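PDB 3TQU: dITP/XTP pyrophosphatase from Coxiella burnetii, which probably hydrolyses non-canonical purine nucleoside triphosphates such as XTP, dITP and ITP to monophosphates and diphosphate, cleansing the nucleotide pool with the help of magnesium. Local coordinates for residues K104-L109 with R149-K154; A18-L23 with E191-V196. One frame throughout, in Å; residues are numbered along the deposited sequence.

Contact 1 of 2, residues K104-L109 with R149-K154; sequences KVLEAL and REPRGK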
loop_
_atom_site.group_PDB
_atom_site.type_symbol
_atom_site.label_atom_id
_atom_site.label_comp_id
_atom_site.label_asym_id
_atom_site.label_seq_id
_atom_site.Cartn_x
_atom_site.Cartn_y
_atom_site.Cartn_z
ATOM N N LYS A 104 14.348 -24.845 7.987
ATOM C CA LYS A 104 14.349 -23.885 9.085
ATOM C C LYS A 104 12.924 -23.517 9.493
ATOM O O LYS A 104 12.623 -23.382 10.679
ATOM C CB LYS A 104 15.156 -22.637 8.725
ATOM C CG LYS A 104 15.324 -21.669 9.889
ATOM C CD LYS A 104 16.672 -20.965 9.840
ATOM C CE LYS A 104 16.878 -20.079 11.061
ATOM N NZ LYS A 104 15.872 -18.982 11.144
ATOM N N VAL A 105 12.046 -23.361 8.508
ATOM C CA VAL A 105 10.641 -23.094 8.793
ATOM C C VAL A 105 10.007 -24.258 9.549
ATOM O O VAL A 105 9.282 -24.055 10.525
ATOM C CB VAL A 105 9.846 -22.815 7.507
ATOM C CG1 VAL A 105 8.354 -23.010 7.745
ATOM C CG2 VAL A 105 10.138 -21.407 7.010
ATOM N N LEU A 106 10.289 -25.477 9.099
ATOM C CA LEU A 106 9.748 -26.667 9.745
ATOM C C LEU A 106 10.248 -26.794 11.183
ATOM O O LEU A 106 9.484 -27.139 12.084
ATOM C CB LEU A 106 10.087 -27.927 8.943
ATOM C CG LEU A 106 9.394 -28.077 7.585
ATOM C CD1 LEU A 106 9.930 -29.285 6.821
ATOM C CD2 LEU A 106 7.884 -28.175 7.755
ATOM N N GLU A 107 11.530 -26.508 11.393
ATOM C CA GLU A 107 12.110 -26.542 12.735
ATOM C C GLU A 107 11.498 -25.470 13.630
ATOM O O GLU A 107 11.197 -25.721 14.800
ATOM C CB GLU A 107 13.629 -26.356 12.678
ATOM C CG GLU A 107 14.383 -27.508 12.037
ATOM C CD GLU A 107 15.879 -27.265 11.982
ATOM O OE1 GLU A 107 16.322 -26.172 12.396
ATOM O OE2 GLU A 107 16.613 -28.168 11.527
ATOM N N ALA A 108 11.325 -24.273 13.076
ATOM C CA ALA A 108 10.760 -23.149 13.814
ATOM C C ALA A 108 9.353 -23.453 14.314
ATOM O O ALA A 108 9.022 -23.174 15.465
ATOM C CB ALA A 108 10.760 -21.893 12.950
ATOM N N LEU A 109 8.523 -24.020 13.446
ATOM C CA LEU A 109 7.176 -24.419 13.840
ATOM C C LEU A 109 7.230 -25.533 14.881
ATOM O O LEU A 109 6.519 -25.495 15.886
ATOM C CB LEU A 109 6.360 -24.856 12.623
ATOM C CG LEU A 109 5.663 -23.725 11.868
ATOM C CD1 LEU A 109 4.958 -24.252 10.628
ATOM C CD2 LEU A 109 4.678 -23.017 12.786
ATOM N N ARG A 149 3.791 -30.741 7.154
ATOM C CA ARG A 149 4.739 -31.341 8.083
ATOM C C ARG A 149 6.029 -31.712 7.361
ATOM O O ARG A 149 7.104 -31.723 7.957
ATOM C CB ARG A 149 4.129 -32.584 8.735
ATOM C CG ARG A 149 2.804 -32.339 9.446
ATOM C CD ARG A 149 3.007 -31.766 10.838
ATOM N NE ARG A 149 1.735 -31.492 11.503
ATOM C CZ ARG A 149 1.622 -31.092 12.765
ATOM N NH1 ARG A 149 2.707 -30.924 13.509
ATOM N NH2 ARG A 149 0.423 -30.862 13.286
ATOM N N GLU A 150 5.911 -32.025 6.076
ATOM C CA GLU A 150 7.072 -32.361 5.258
ATOM C C GLU A 150 6.864 -31.895 3.819
ATOM O O GLU A 150 5.727 -31.767 3.366
ATOM C CB GLU A 150 7.350 -33.868 5.300
ATOM C CG GLU A 150 6.217 -34.732 4.771
ATOM C CD GLU A 150 6.551 -36.215 4.789
ATOM O OE1 GLU A 150 6.616 -36.800 5.893
ATOM O OE2 GLU A 150 6.752 -36.795 3.701
ATOM N N PRO A 151 7.963 -31.631 3.100
ATOM C CA PRO A 151 7.883 -31.135 1.720
ATOM C C PRO A 151 7.239 -32.146 0.773
ATOM O O PRO A 151 7.539 -33.338 0.848
ATOM C CB PRO A 151 9.353 -30.931 1.337
ATOM C CG PRO A 151 10.086 -30.830 2.634
ATOM C CD PRO A 151 9.354 -31.744 3.565
ATOM N N ARG A 152 6.361 -31.665 -0.104
ATOM C CA ARG A 152 5.723 -32.499 -1.121
ATOM C C ARG A 152 5.546 -31.712 -2.415
ATOM O O ARG A 152 5.192 -30.539 -2.384
ATOM C CB ARG A 152 4.355 -32.990 -0.639
ATOM C CG ARG A 152 4.390 -34.258 0.192
ATOM C CD ARG A 152 2.987 -34.787 0.463
ATOM N NE ARG A 152 2.263 -33.985 1.447
ATOM C CZ ARG A 152 1.270 -33.149 1.157
ATOM N NH1 ARG A 152 0.864 -32.997 -0.097
ATOM N NH2 ARG A 152 0.677 -32.465 2.127
ATOM N N GLY A 153 5.783 -32.357 -3.554
ATOM C CA GLY A 153 5.556 -31.709 -4.835
ATOM C C GLY A 153 6.822 -31.435 -5.624
ATOM O O GLY A 153 7.868 -31.134 -5.048
ATOM N N LYS A 154 6.714 -31.521 -6.947
ATOM C CA LYS A 154 7.869 -31.426 -7.835
ATOM C C LYS A 154 7.982 -30.065 -8.518
ATOM O O LYS A 154 9.014 -29.747 -9.106
ATOM C CB LYS A 154 7.790 -32.521 -8.900
ATOM C CG LYS A 154 6.646 -32.323 -9.882
ATOM C CD LYS A 154 6.402 -33.558 -10.734
ATOM C CE LYS A 154 5.257 -33.319 -11.710
ATOM N NZ LYS A 154 4.814 -34.567 -12.387
#
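Leu106, on helix 98-112 of the HAM1 α/β fold, meets the backbone of Arg149 and the ring of Pro151 in a helix-to-loop contact at the protein surface. The loop follows strand 137-147 of the mixed sheet and has no regular structure here, a worked example of how one helical leucine packs against an irregular segment with no hydrogen bond between the two.

The apolar part is small and rests on one methyl of the leucine fork. Leu106 CD1 reaches the loop at Pro151 CD, 4.1 Å away, where leucine and proline side chains lie obliquely to one another. CB of Leu106 already faces the loop, and with CG opposite the carbonyl carbon and next to the backbone N (chi1 -69°) both methyls come close to the carbonyl of Arg149.

A second set of contacts is between carbon and the polar backbone. The Arg149 side chain leaves its CA away from the helix, so the residue offers its main chain instead. Leu106 CD2 is 4.0 Å from Arg149 C, which places this methyl beside the carbonyl group and not beyond its oxygen.

Each element is held further by partners outside the contact. Val105, next to Leu106, packs on Ile77 and on Tyr159, a predicted substrate-binding residue, while Lys104 makes a cation-pi contact with Tyr91. On the loop, Arg152 forms a salt bridge with Glu174 and backbone hydrogen bonds with Pro161.

Arg149 O lies near both leucine methyls, 3.6 Å from Leu106 CD2 and 3.9 Å from Leu106 CD1.

Contact 2 of 2, residues A18-L23 with E191-V196; sequences AEMQEL and EQLSTV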
loop_
_atom_site.group_PDB
_atom_site.type_symbol
_atom_site.label_atom_id
_atom_site.label_comp_id
_atom_site.label_asym_id
_atom_site.label_seq_id
_atom_site.Cartn_x
_atom_site.Cartn_y
_atom_site.Cartn_z
ATOM N N ALA A 18 7.903 -12.560 -18.087
ATOM C CA ALA A 18 7.068 -13.385 -18.953
ATOM C C ALA A 18 5.619 -13.428 -18.470
ATOM O O ALA A 18 4.688 -13.323 -19.269
ATOM C CB ALA A 18 7.639 -14.794 -19.051
ATOM N N GLU A 19 5.429 -13.586 -17.163
ATOM C CA GLU A 19 4.084 -13.616 -16.595
ATOM C C GLU A 19 3.345 -12.311 -16.891
ATOM O O GLU A 19 2.146 -12.310 -17.165
ATOM C CB GLU A 19 4.133 -13.868 -15.085
ATOM C CG GLU A 19 4.525 -15.287 -14.690
ATOM C CD GLU A 19 4.641 -15.468 -13.184
ATOM O OE1 GLU A 19 4.193 -14.569 -12.440
ATOM O OE2 GLU A 19 5.184 -16.505 -12.746
HETATM N N MSE A 20 4.083 -11.207 -16.842
HETATM C CA MSE A 20 3.532 -9.872 -17.046
HETATM C C MSE A 20 3.146 -9.665 -18.508
HETATM O O MSE A 20 2.067 -9.158 -18.814
HETATM C CB MSE A 20 4.564 -8.823 -16.612
HETATM C CG MSE A 20 4.127 -7.365 -16.722
HETATM SE SE MSE A 20 3.069 -6.817 -15.186
HETATM C CE MSE A 20 4.027 -7.832 -13.842
ATOM N N GLN A 21 4.034 -10.062 -19.412
ATOM C CA GLN A 21 3.767 -9.924 -20.837
ATOM C C GLN A 21 2.528 -10.719 -21.224
ATOM O O GLN A 21 1.708 -10.264 -22.020
ATOM C CB GLN A 21 4.972 -10.384 -21.658
ATOM C CG GLN A 21 6.192 -9.486 -21.516
ATOM C CD GLN A 21 7.433 -10.129 -22.092
ATOM O OE1 GLN A 21 7.499 -11.349 -22.235
ATOM N NE2 GLN A 21 8.417 -9.313 -22.439
ATOM N N GLU A 22 2.404 -11.913 -20.654
ATOM C CA GLU A 22 1.232 -12.753 -20.868
ATOM C C GLU A 22 -0.023 -12.072 -20.320
ATOM O O GLU A 22 -1.080 -12.085 -20.947
ATOM C CB GLU A 22 1.430 -14.109 -20.190
ATOM C CG GLU A 22 0.187 -14.985 -20.162
ATOM C CD GLU A 22 -0.155 -15.552 -21.523
ATOM O OE1 GLU A 22 0.766 -15.698 -22.355
ATOM O OE2 GLU A 22 -1.344 -15.851 -21.763
ATOM N N LEU A 23 0.115 -11.469 -19.145
ATOM C CA LEU A 23 -1.000 -10.818 -18.467
ATOM C C LEU A 23 -1.571 -9.650 -19.259
ATOM O O LEU A 23 -2.788 -9.477 -19.330
ATOM C CB LEU A 23 -0.557 -10.321 -17.089
ATOM C CG LEU A 23 -1.625 -9.569 -16.293
ATOM C CD1 LEU A 23 -2.634 -10.548 -15.726
ATOM C CD2 LEU A 23 -0.984 -8.758 -15.182
ATOM N N GLU A 191 -3.826 -9.806 -11.380
ATOM C CA GLU A 191 -5.179 -9.580 -11.879
ATOM C C GLU A 191 -5.718 -8.227 -11.412
ATOM O O GLU A 191 -6.428 -7.552 -12.152
ATOM C CB GLU A 191 -6.122 -10.728 -11.497
ATOM C CG GLU A 191 -6.296 -10.959 -10.009
ATOM C CD GLU A 191 -7.464 -10.187 -9.418
ATOM O OE1 GLU A 191 -7.679 -10.289 -8.192
ATOM O OE2 GLU A 191 -8.170 -9.484 -10.175
ATOM N N GLN A 192 -5.362 -7.830 -10.191
ATOM C CA GLN A 192 -5.718 -6.509 -9.676
ATOM C C GLN A 192 -5.069 -5.430 -10.535
ATOM O O GLN A 192 -5.708 -4.441 -10.900
ATOM C CB GLN A 192 -5.256 -6.350 -8.225
ATOM C CG GLN A 192 -5.886 -7.325 -7.238
ATOM C CD GLN A 192 -5.292 -7.198 -5.846
ATOM O OE1 GLN A 192 -4.720 -6.165 -5.498
ATOM N NE2 GLN A 192 -5.415 -8.251 -5.047
ATOM N N LEU A 193 -3.791 -5.630 -10.846
ATOM C CA LEU A 193 -3.040 -4.721 -11.705
ATOM C C LEU A 193 -3.654 -4.632 -13.102
ATOM O O LEU A 193 -3.816 -3.540 -13.650
ATOM C CB LEU A 193 -1.579 -5.171 -11.815
ATOM C CG LEU A 193 -0.677 -4.321 -12.715
ATOM C CD1 LEU A 193 -0.458 -2.949 -12.099
ATOM C CD2 LEU A 193 0.652 -5.016 -12.953
ATOM N N SER A 194 -3.989 -5.783 -13.676
ATOM C CA SER A 194 -4.575 -5.823 -15.012
ATOM C C SER A 194 -5.896 -5.066 -15.059
ATOM O O SER A 194 -6.164 -4.323 -16.000
ATOM C CB SER A 194 -4.794 -7.265 -15.462
ATOM O OG SER A 194 -5.355 -7.297 -16.761
ATOM N N THR A 195 -6.726 -5.270 -14.046
ATOM C CA THR A 195 -8.009 -4.587 -13.977
ATOM C C THR A 195 -7.824 -3.074 -14.054
ATOM O O THR A 195 -8.540 -2.387 -14.786
ATOM C CB THR A 195 -8.777 -4.956 -12.693
ATOM O OG1 THR A 195 -9.133 -6.344 -12.732
ATOM C CG2 THR A 195 -10.043 -4.121 -12.572
ATOM N N VAL A 196 -6.855 -2.558 -13.304
ATOM C CA VAL A 196 -6.604 -1.122 -13.283
ATOM C C VAL A 196 -6.045 -0.633 -14.615
ATOM O O VAL A 196 -6.498 0.374 -15.155
ATOM C CB VAL A 196 -5.649 -0.730 -12.139
ATOM C CG1 VAL A 196 -5.309 0.754 -12.215
ATOM C CG2 VAL A 196 -6.269 -1.074 -10.791
HETATM O O HOH W 1 -5.309 -9.654 -18.152
#
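Leu23 and Ser194 bring together helices 14-23 and 185-199 in a helix-helix contact of the HAM1 α/β fold, partly buried and chiefly apolar. Leu23 gives up more surface here than any other residue of the two segments. Its whole isopropyl group is set against one carbon, with CD1 3.9 Å and CD2 4.1 Å from Ser194 CB. Turning CG opposite the backbone N (chi1 178°) carries the fork across from the last turn of its helix.

Leu193 and Met20 form the buried apolar pair. Leu193 CD2 lies 3.8 Å from SE of Met20, present as selenomethionine, and the two side chains cross at about a right angle. Met20 does not start out facing the other helix, but the bends at chi2 (82°) and chi3 (37°) bring its end nearer. Leu193 also rests on Leu137 and Cys139 of strand 137-147, so helix 185-199 contacts both the sheet and helix 14-23.

Close by, Glu19 forms a salt bridge with Arg186, a predicted substrate-binding residue, joining the same two helices on the side of the probable nucleotide site.

Ser194 adds the polar element. Although its CB serves the leucine, its hydroxyl takes part in a water bridge: one water donates a hydrogen bond to Leu23 O at 2.8 Å and is hydrogen-bonded to Ser194 OG at 2.7 Å.

Both contacts lack a direct hydrogen bond between their segments and use a leucine as the main apolar piece, yet they differ with their place in the fold. Contact 1 is superficial and joins a helix to an irregular loop, with leucine methyls lying against main-chain atoms. Contact 2 pairs two helices, reaches buried residues and adds a water bridge from a serine hydroxyl to a main-chain oxygen. They share no helix and do not touch. The centres of contact 1 and contact 2 are about 31 Å apart, on opposite sides of the chain's centre. Strand 137-147 relates them: contact 1 uses the loop that follows it, and contact 2 uses a helix packed upon it.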